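Local atomic coordinates of putative uncharacterized protein PH0300 (Pyrococcus horikoshii, PDB entry 3VRH), a protein that catalyses the ATP-dependent 2-thiolation of 5-methyluridine 54 in the T loop of tRNAs, a modification that stabilises tRNA at high temperature. Residues F26-Y29 with F30-V34; S90-Y93 with A94-Q97; L164-N167 with I168-N172. One frame throughout, in Å; residues are numbered along the deposited sequence.

Contact 1: residues F26-Y29 with F30-V34; sequences FKEY and FERKV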
loop_
_atom_site.group_PDB
_atom_site.type_symbol
_atom_site.label_atom_id
_atom_site.label_comp_id
_atom_site.label_asym_id
_atom_site.label_seq_id
_atom_site.Cartn_x
_atom_site.Cartn_y
_atom_site.Cartn_z
ATOM N N PHE A 26 30.985 -1.271 11.355
ATOM C CA PHE A 26 29.715 -1.629 10.736
ATOM C C PHE A 26 29.221 -2.984 11.248
ATOM O O PHE A 26 28.044 -3.132 11.592
ATOM C CB PHE A 26 29.819 -1.673 9.211
ATOM C CG PHE A 26 28.628 -2.303 8.560
ATOM C CD1 PHE A 26 27.382 -1.678 8.610
ATOM C CD2 PHE A 26 28.735 -3.532 7.927
ATOM C CE1 PHE A 26 26.272 -2.263 8.023
ATOM C CE2 PHE A 26 27.628 -4.126 7.338
ATOM C CZ PHE A 26 26.393 -3.493 7.386
ATOM N N LYS A 27 30.126 -3.969 11.278
ATOM C CA LYS A 27 29.805 -5.305 11.786
ATOM C C LYS A 27 29.207 -5.185 13.175
ATOM O O LYS A 27 28.148 -5.751 13.468
ATOM C CB LYS A 27 31.058 -6.190 11.809
ATOM C CG LYS A 27 31.360 -6.814 10.446
ATOM C CD LYS A 27 32.819 -7.262 10.273
ATOM C CE LYS A 27 33.283 -8.226 11.345
ATOM N NZ LYS A 27 34.600 -8.862 10.968
ATOM N N GLU A 28 29.889 -4.409 14.014
ATOM C CA GLU A 28 29.457 -4.151 15.383
ATOM C C GLU A 28 28.085 -3.483 15.439
ATOM O O GLU A 28 27.204 -3.916 16.190
ATOM C CB GLU A 28 30.506 -3.298 16.103
ATOM C CG GLU A 28 30.102 -2.877 17.503
ATOM C CD GLU A 28 31.246 -2.237 18.301
ATOM O OE1 GLU A 28 32.284 -1.864 17.704
ATOM O OE2 GLU A 28 31.100 -2.111 19.538
ATOM N N TYR A 29 27.896 -2.436 14.640
ATOM C CA TYR A 29 26.584 -1.795 14.552
ATOM C C TYR A 29 25.502 -2.813 14.165
ATOM O O TYR A 29 24.412 -2.850 14.757
ATOM C CB TYR A 29 26.631 -0.622 13.565
ATOM C CG TYR A 29 25.315 -0.272 12.903
ATOM C CD1 TYR A 29 24.934 -0.894 11.718
ATOM C CD2 TYR A 29 24.464 0.689 13.448
ATOM C CE1 TYR A 29 23.737 -0.592 11.102
ATOM C CE2 TYR A 29 23.254 1.012 12.835
ATOM C CZ TYR A 29 22.900 0.366 11.655
ATOM O OH TYR A 29 21.712 0.645 11.014
ATOM N N PHE A 30 25.812 -3.666 13.198
ATOM C CA PHE A 30 24.801 -4.589 12.678
ATOM C C PHE A 30 24.434 -5.611 13.747
ATOM O O PHE A 30 23.253 -5.900 13.986
ATOM C CB PHE A 30 25.329 -5.280 11.423
ATOM C CG PHE A 30 24.310 -6.118 10.692
ATOM C CD1 PHE A 30 24.123 -7.448 11.020
ATOM C CD2 PHE A 30 23.588 -5.591 9.616
ATOM C CE1 PHE A 30 23.212 -8.231 10.330
ATOM C CE2 PHE A 30 22.670 -6.379 8.930
ATOM C CZ PHE A 30 22.492 -7.703 9.294
ATOM N N GLU A 31 25.458 -6.141 14.396
ATOM C CA GLU A 31 25.273 -7.138 15.438
ATOM C C GLU A 31 24.519 -6.560 16.639
ATOM O O GLU A 31 23.639 -7.213 17.216
ATOM C CB GLU A 31 26.642 -7.707 15.853
ATOM C CG GLU A 31 27.309 -8.574 14.773
ATOM C CD GLU A 31 28.843 -8.504 14.804
ATOM O OE1 GLU A 31 29.486 -8.841 13.785
ATOM O OE2 GLU A 31 29.404 -8.096 15.840
ATOM N N ARG A 32 24.853 -5.326 17.007
ATOM C CA ARG A 32 24.123 -4.643 18.078
ATOM C C ARG A 32 22.657 -4.422 17.727
ATOM O O ARG A 32 21.775 -4.685 18.542
ATOM C CB ARG A 32 24.762 -3.295 18.389
ATOM C CG ARG A 32 26.089 -3.395 19.083
ATOM C CD ARG A 32 26.761 -2.030 19.167
ATOM N NE ARG A 32 28.007 -2.088 19.924
ATOM C CZ ARG A 32 28.075 -2.023 21.248
ATOM N NH1 ARG A 32 26.964 -1.891 21.968
ATOM N NH2 ARG A 32 29.253 -2.086 21.855
ATOM N N LYS A 33 22.397 -3.929 16.519
ATOM C CA LYS A 33 21.016 -3.717 16.081
ATOM C C LYS A 33 20.198 -5.012 16.162
ATOM O O LYS A 33 19.070 -5.023 16.649
ATOM C CB LYS A 33 20.980 -3.168 14.661
ATOM C CG LYS A 33 19.592 -2.714 14.213
ATOM C CD LYS A 33 19.701 -1.642 13.126
ATOM C CE LYS A 33 18.909 -0.374 13.482
ATOM N NZ LYS A 33 19.067 0.745 12.467
ATOM N N VAL A 34 20.780 -6.113 15.702
ATOM C CA VAL A 34 20.061 -7.379 15.727
ATOM C C VAL A 34 19.805 -7.787 17.180
ATOM O O VAL A 34 18.713 -8.239 17.535
ATOM C CB VAL A 34 20.836 -8.491 14.975
ATOM C CG1 VAL A 34 20.162 -9.835 15.171
ATOM C CG2 VAL A 34 20.926 -8.157 13.482
#

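Contact 2: residues S90-Y93 with A94-Q97; sequences SEEY and AKKQ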
loop_
_atom_site.group_PDB
_atom_site.type_symbol
_atom_site.label_atom_id
_atom_site.label_comp_id
_atom_site.label_asym_id
_atom_site.label_seq_id
_atom_site.Cartn_x
_atom_site.Cartn_y
_atom_site.Cartn_z
ATOM N N SER A 90 23.125 -24.848 -4.732
ATOM C CA SER A 90 22.500 -24.202 -3.563
ATOM C C SER A 90 22.858 -24.894 -2.245
ATOM O O SER A 90 23.191 -24.243 -1.249
ATOM C CB SER A 90 20.972 -24.133 -3.714
ATOM O OG SER A 90 20.584 -23.299 -4.819
ATOM N N GLU A 91 22.748 -26.214 -2.226
ATOM C CA GLU A 91 23.138 -26.969 -1.052
ATOM C C GLU A 91 24.611 -26.737 -0.726
ATOM O O GLU A 91 24.973 -26.623 0.437
ATOM C CB GLU A 91 22.882 -28.458 -1.263
ATOM C CG GLU A 91 23.192 -29.299 -0.041
ATOM C CD GLU A 91 22.783 -30.752 -0.198
ATOM O OE1 GLU A 91 21.582 -31.020 -0.435
ATOM O OE2 GLU A 91 23.667 -31.618 -0.077
ATOM N N GLU A 92 25.457 -26.655 -1.757
ATOM C CA GLU A 92 26.879 -26.446 -1.532
ATOM C C GLU A 92 27.145 -25.100 -0.876
ATOM O O GLU A 92 28.005 -25.008 -0.002
ATOM C CB GLU A 92 27.698 -26.591 -2.826
ATOM C CG GLU A 92 27.809 -28.022 -3.356
ATOM C CD GLU A 92 28.265 -29.023 -2.291
ATOM O OE1 GLU A 92 29.289 -28.753 -1.608
ATOM O OE2 GLU A 92 27.593 -30.076 -2.130
ATOM N N TYR A 93 26.404 -24.068 -1.292
ATOM C CA TYR A 93 26.511 -22.736 -0.685
ATOM C C TYR A 93 26.084 -22.763 0.799
ATOM O O TYR A 93 26.731 -22.175 1.664
ATOM C CB TYR A 93 25.709 -21.695 -1.499
ATOM C CG TYR A 93 26.546 -21.106 -2.613
ATOM C CD1 TYR A 93 26.665 -21.752 -3.827
ATOM C CD2 TYR A 93 27.267 -19.936 -2.426
ATOM C CE1 TYR A 93 27.469 -21.243 -4.835
ATOM C CE2 TYR A 93 28.066 -19.416 -3.430
ATOM C CZ TYR A 93 28.165 -20.073 -4.636
ATOM O OH TYR A 93 28.968 -19.577 -5.648
ATOM N N ALA A 94 24.995 -23.461 1.084
ATOM C CA ALA A 94 24.536 -23.594 2.455
ATOM C C ALA A 94 25.584 -24.334 3.308
ATOM O O ALA A 94 25.904 -23.895 4.413
ATOM C CB ALA A 94 23.190 -24.305 2.497
ATOM N N LYS A 95 26.137 -25.431 2.787
ATOM C CA LYS A 95 27.190 -26.166 3.513
ATOM C C LYS A 95 28.410 -25.310 3.833
ATOM O O LYS A 95 28.868 -25.259 4.976
ATOM C CB LYS A 95 27.591 -27.436 2.764
ATOM C CG LYS A 95 26.567 -28.547 2.952
ATOM C CD LYS A 95 26.531 -29.528 1.790
ATOM C CE LYS A 95 27.858 -30.207 1.562
ATOM N NZ LYS A 95 27.732 -31.149 0.414
ATOM N N LYS A 96 28.920 -24.617 2.828
ATOM C CA LYS A 96 30.047 -23.732 3.041
ATOM C C LYS A 96 29.746 -22.651 4.089
ATOM O O LYS A 96 30.559 -22.394 4.975
ATOM C CB LYS A 96 30.498 -23.113 1.719
ATOM C CG LYS A 96 31.733 -22.242 1.872
ATOM C CD LYS A 96 32.337 -21.839 0.519
ATOM C CE LYS A 96 33.800 -21.397 0.672
ATOM N NZ LYS A 96 34.428 -21.032 -0.632
ATOM N N GLN A 97 28.570 -22.034 4.002
ATOM C CA GLN A 97 28.152 -21.073 5.018
ATOM C C GLN A 97 28.169 -21.649 6.439
ATOM O O GLN A 97 28.689 -21.028 7.357
ATOM C CB GLN A 97 26.748 -20.544 4.699
ATOM C CG GLN A 97 26.691 -19.622 3.479
ATOM C CD GLN A 97 25.298 -19.478 2.917
ATOM O OE1 GLN A 97 24.320 -19.986 3.486
ATOM N NE2 GLN A 97 25.190 -18.778 1.785
#

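Contact 3: residues L164-N167 with I168-N172; sequences LLNN and ILHWN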
loop_
_atom_site.group_PDB
_atom_site.type_symbol
_atom_site.label_atom_id
_atom_site.label_comp_id
_atom_site.label_asym_id
_atom_site.label_seq_id
_atom_site.Cartn_x
_atom_site.Cartn_y
_atom_site.Cartn_z
ATOM N N LEU A 164 4.277 -6.573 3.062
ATOM C CA LEU A 164 3.161 -5.708 3.454
ATOM C C LEU A 164 2.491 -5.011 2.257
ATOM O O LEU A 164 1.291 -5.047 2.133
ATOM C CB LEU A 164 3.573 -4.655 4.478
ATOM C CG LEU A 164 3.713 -5.122 5.927
ATOM C CD1 LEU A 164 4.205 -3.982 6.813
ATOM C CD2 LEU A 164 2.395 -5.679 6.437
ATOM N N LEU A 165 3.277 -4.384 1.394
ATOM C CA LEU A 165 2.726 -3.652 0.250
ATOM C C LEU A 165 1.990 -4.605 -0.692
ATOM O O LEU A 165 0.886 -4.328 -1.149
ATOM C CB LEU A 165 3.843 -2.927 -0.501
ATOM C CG LEU A 165 3.388 -2.128 -1.718
ATOM C CD1 LEU A 165 2.365 -1.067 -1.286
ATOM C CD2 LEU A 165 4.572 -1.491 -2.423
ATOM N N ASN A 166 2.604 -5.751 -0.945
ATOM C CA ASN A 166 2.008 -6.764 -1.794
ATOM C C ASN A 166 0.662 -7.206 -1.255
ATOM O O ASN A 166 -0.346 -7.181 -1.966
ATOM C CB ASN A 166 2.951 -7.956 -1.922
ATOM C CG ASN A 166 2.371 -9.067 -2.753
ATOM O OD1 ASN A 166 2.454 -9.047 -3.985
ATOM N ND2 ASN A 166 1.770 -10.049 -2.087
ATOM N N ASN A 167 0.630 -7.583 0.013
ATOM C CA ASN A 167 -0.608 -8.087 0.588
ATOM C C ASN A 167 -1.709 -7.034 0.713
ATOM O O ASN A 167 -2.882 -7.373 0.731
ATOM C CB ASN A 167 -0.350 -8.787 1.921
ATOM C CG ASN A 167 0.290 -10.154 1.739
ATOM O OD1 ASN A 167 -0.210 -10.995 0.999
ATOM N ND2 ASN A 167 1.410 -10.367 2.391
ATOM N N ILE A 168 -1.325 -5.767 0.777
ATOM C CA ILE A 168 -2.304 -4.686 0.822
ATOM C C ILE A 168 -2.893 -4.398 -0.556
ATOM O O ILE A 168 -4.089 -4.154 -0.687
ATOM C CB ILE A 168 -1.682 -3.420 1.415
ATOM C CG1 ILE A 168 -1.640 -3.546 2.928
ATOM C CG2 ILE A 168 -2.477 -2.187 1.048
ATOM C CD1 ILE A 168 -0.491 -2.832 3.546
ATOM N N LEU A 169 -2.050 -4.408 -1.576
ATOM C CA LEU A 169 -2.536 -4.299 -2.948
ATOM C C LEU A 169 -3.572 -5.372 -3.268
ATOM O O LEU A 169 -4.549 -5.091 -3.967
ATOM C CB LEU A 169 -1.382 -4.393 -3.941
ATOM C CG LEU A 169 -0.479 -3.164 -3.969
ATOM C CD1 LEU A 169 0.779 -3.460 -4.768
ATOM C CD2 LEU A 169 -1.242 -1.941 -4.516
ATOM N N HIS A 170 -3.343 -6.589 -2.755
ATOM C CA HIS A 170 -4.239 -7.724 -2.977
ATOM C C HIS A 170 -5.317 -7.843 -1.928
ATOM O O HIS A 170 -6.166 -8.727 -2.026
ATOM C CB HIS A 170 -3.471 -9.045 -2.972
ATOM C CG HIS A 170 -2.600 -9.248 -4.167
ATOM N ND1 HIS A 170 -1.226 -9.319 -4.083
ATOM C CD2 HIS A 170 -2.906 -9.402 -5.477
ATOM C CE1 HIS A 170 -0.721 -9.508 -5.290
ATOM N NE2 HIS A 170 -1.719 -9.560 -6.153
ATOM N N TRP A 171 -5.265 -6.974 -0.917
ATOM C CA TRP A 171 -6.117 -7.088 0.265
ATOM C C TRP A 171 -6.165 -8.510 0.865
ATOM O O TRP A 171 -7.232 -9.057 1.133
ATOM C CB TRP A 171 -7.502 -6.480 -0.001
ATOM C CG TRP A 171 -7.367 -4.988 -0.161
ATOM C CD1 TRP A 171 -7.281 -4.276 -1.332
ATOM C CD2 TRP A 171 -7.200 -4.042 0.898
ATOM N NE1 TRP A 171 -7.093 -2.934 -1.059
ATOM C CE2 TRP A 171 -7.053 -2.765 0.303
ATOM C CE3 TRP A 171 -7.163 -4.149 2.294
ATOM C CZ2 TRP A 171 -6.881 -1.611 1.059
ATOM C CZ3 TRP A 171 -6.982 -3.003 3.043
ATOM C CH2 TRP A 171 -6.849 -1.747 2.423
ATOM N N ASN A 172 -4.986 -9.099 1.049
ATOM C CA ASN A 172 -4.851 -10.361 1.770
ATOM C C ASN A 172 -4.864 -10.087 3.264
ATOM O O ASN A 172 -3.813 -10.087 3.910
ATOM C CB ASN A 172 -3.521 -11.030 1.445
ATOM C CG ASN A 172 -3.448 -11.532 0.037
ATOM O OD1 ASN A 172 -4.440 -11.991 -0.523
ATOM N ND2 ASN A 172 -2.259 -11.449 -0.557
#

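Contact 1: residues F26-Y29 with F30-V34
The Arg32 guanidinium receives Glu28 at its edge and close to its plane. Both NE and NH2 of Arg32 donate to the single oxygen OE2 of Glu28, at 3.1 and 3.0 Å. NH2 takes the anti lone pair of that oxygen, whereas NE meets the same anti side 23° out of the carboxylate plane. The two flat groups are 29° apart, so the salt bridge is nearly coplanar. Its reach comes from Glu28, whose CG is anti to the backbone N (chi1 175°) and whose chain is extended beyond it. At the edge of the Tyr29 ring, in plane, sits the carbonyl O of Phe26. The hydroxyl of Tyr29 accepts a bond from Lys33 (NZ to Tyr29 OH, 3.0 Å) and also hydrogen-bonds Glu203, whose negative charge would probably polarise the hydroxyl. Phe26 and Phe30 lie side by side, CZ of Phe26 being 4.2 Å from CD2 of Phe30; Phe30 in turn stacks on Tyr207. The backbone bond from Phe30 N to Phe26 O (2.8 Å) confirms the helical spacing. Such i to i+4 pairs mark an alpha-helix, amphipathic with Phe26 and Phe30 buried and Arg32 exposed, and bearing the zinc ligand His25 in its first turn.

Contact 2: residues S90-Y93 with A94-Q97
Lys95 reaches back along its helix to two glutamates, one on the packed flank and one toward solvent. On the packed flank its CD lies 3.8 Å from CG of buried Glu91, the two chains passing at a slant. The charged atoms of this pair, Glu91 OE2 and Lys95 NZ, remain 4.1 Å apart, beyond a salt bridge; Glu91 instead bonds Asn80 and Arg109. Ala94, also buried, touches His78 of strand 73-80, and its backbone N bonds Ser90 O at 3.1 Å. CG of Gln97 lies 3.1 Å from Tyr93 O, while its NE2 bonds the backbone O of Gly56 and Glu214. The outer side is looser: exposed Glu92 bends at chi2 (-51°), which folds its carboxylate over to Lys95. NZ of Lys95 donates to Glu92 OE2 at 2.8 Å, on the syn side but 24° out of the carboxylate plane. Replacing Lys95 with an alanine would probably leave the Glu92 carboxylate without its charged mate and free to turn, and take the cover of CD from CG of Glu91. This i to i+3 salt bridge lies on helix 87-101, the crossover between strands 73-80 and 105-109 in the PP-loop family's beta-alpha-beta fold.

Contact 3: residues L164-N167 with I168-N172
Backbone bonds returning from Asn172 N to Asn167 O (2.7 Å) and from Trp171 N to Ile168 O (3.1 Å), with a positive phi of 47° at Trp171, end helix 157-169 in a Schellman motif. In the turn before it, Leu169 N bonds Leu165 O at 3.0 Å. That turn aligns the apolar side chains: CG of Leu165 lies 4.2 Å from CD1 of Leu169, and both residues pack on Met231 of helix 228-241. The same face meets the second subunit, where Leu165 and Ile168 each touch their own counterparts, consistent with a position near the dimer axis. Trp171 joins this interface through Phe249 of the second subunit, their ring planes about 15° apart; the Ile168 carbonyl O lies over one face of the indole, near its margin. On the more exposed side His170 runs obliquely to Asn166. ND1 of His170 donates only a weak bond to Asn166 O (3.1 Å), already the acceptor for His170 N. Asn167 CG lies beside its backbone N, which turns OD1 toward Asn172. Their amide planes are 62° apart, and ND2 of Asn172 donates to Asn167 OD1 at 2.6 Å, in the carbonyl plane and on a lone pair.

In the fold
From the N terminus the chain passes through contact 1, then contact 2, then contact 3, strictly in series: none nests in or crosses another, and each spans neighbouring turns of one helix, so none closes a long loop. Contact 1 sets the helix that carries the zinc ligand His25 against helices 58-69 and 201-211. Contact 2 lies on the crossover helix flanking the central sheet. Contact 3, at a helix end in the same PP-loop region, faces the second subunit. Contacts 2 and 3 fall on opposite sides of the chain's centre. Nearest atoms are about 14 Å apart between contacts 1 and 2, about 17 Å between 1 and 3 and about 23 Å between 2 and 3, so no two touch.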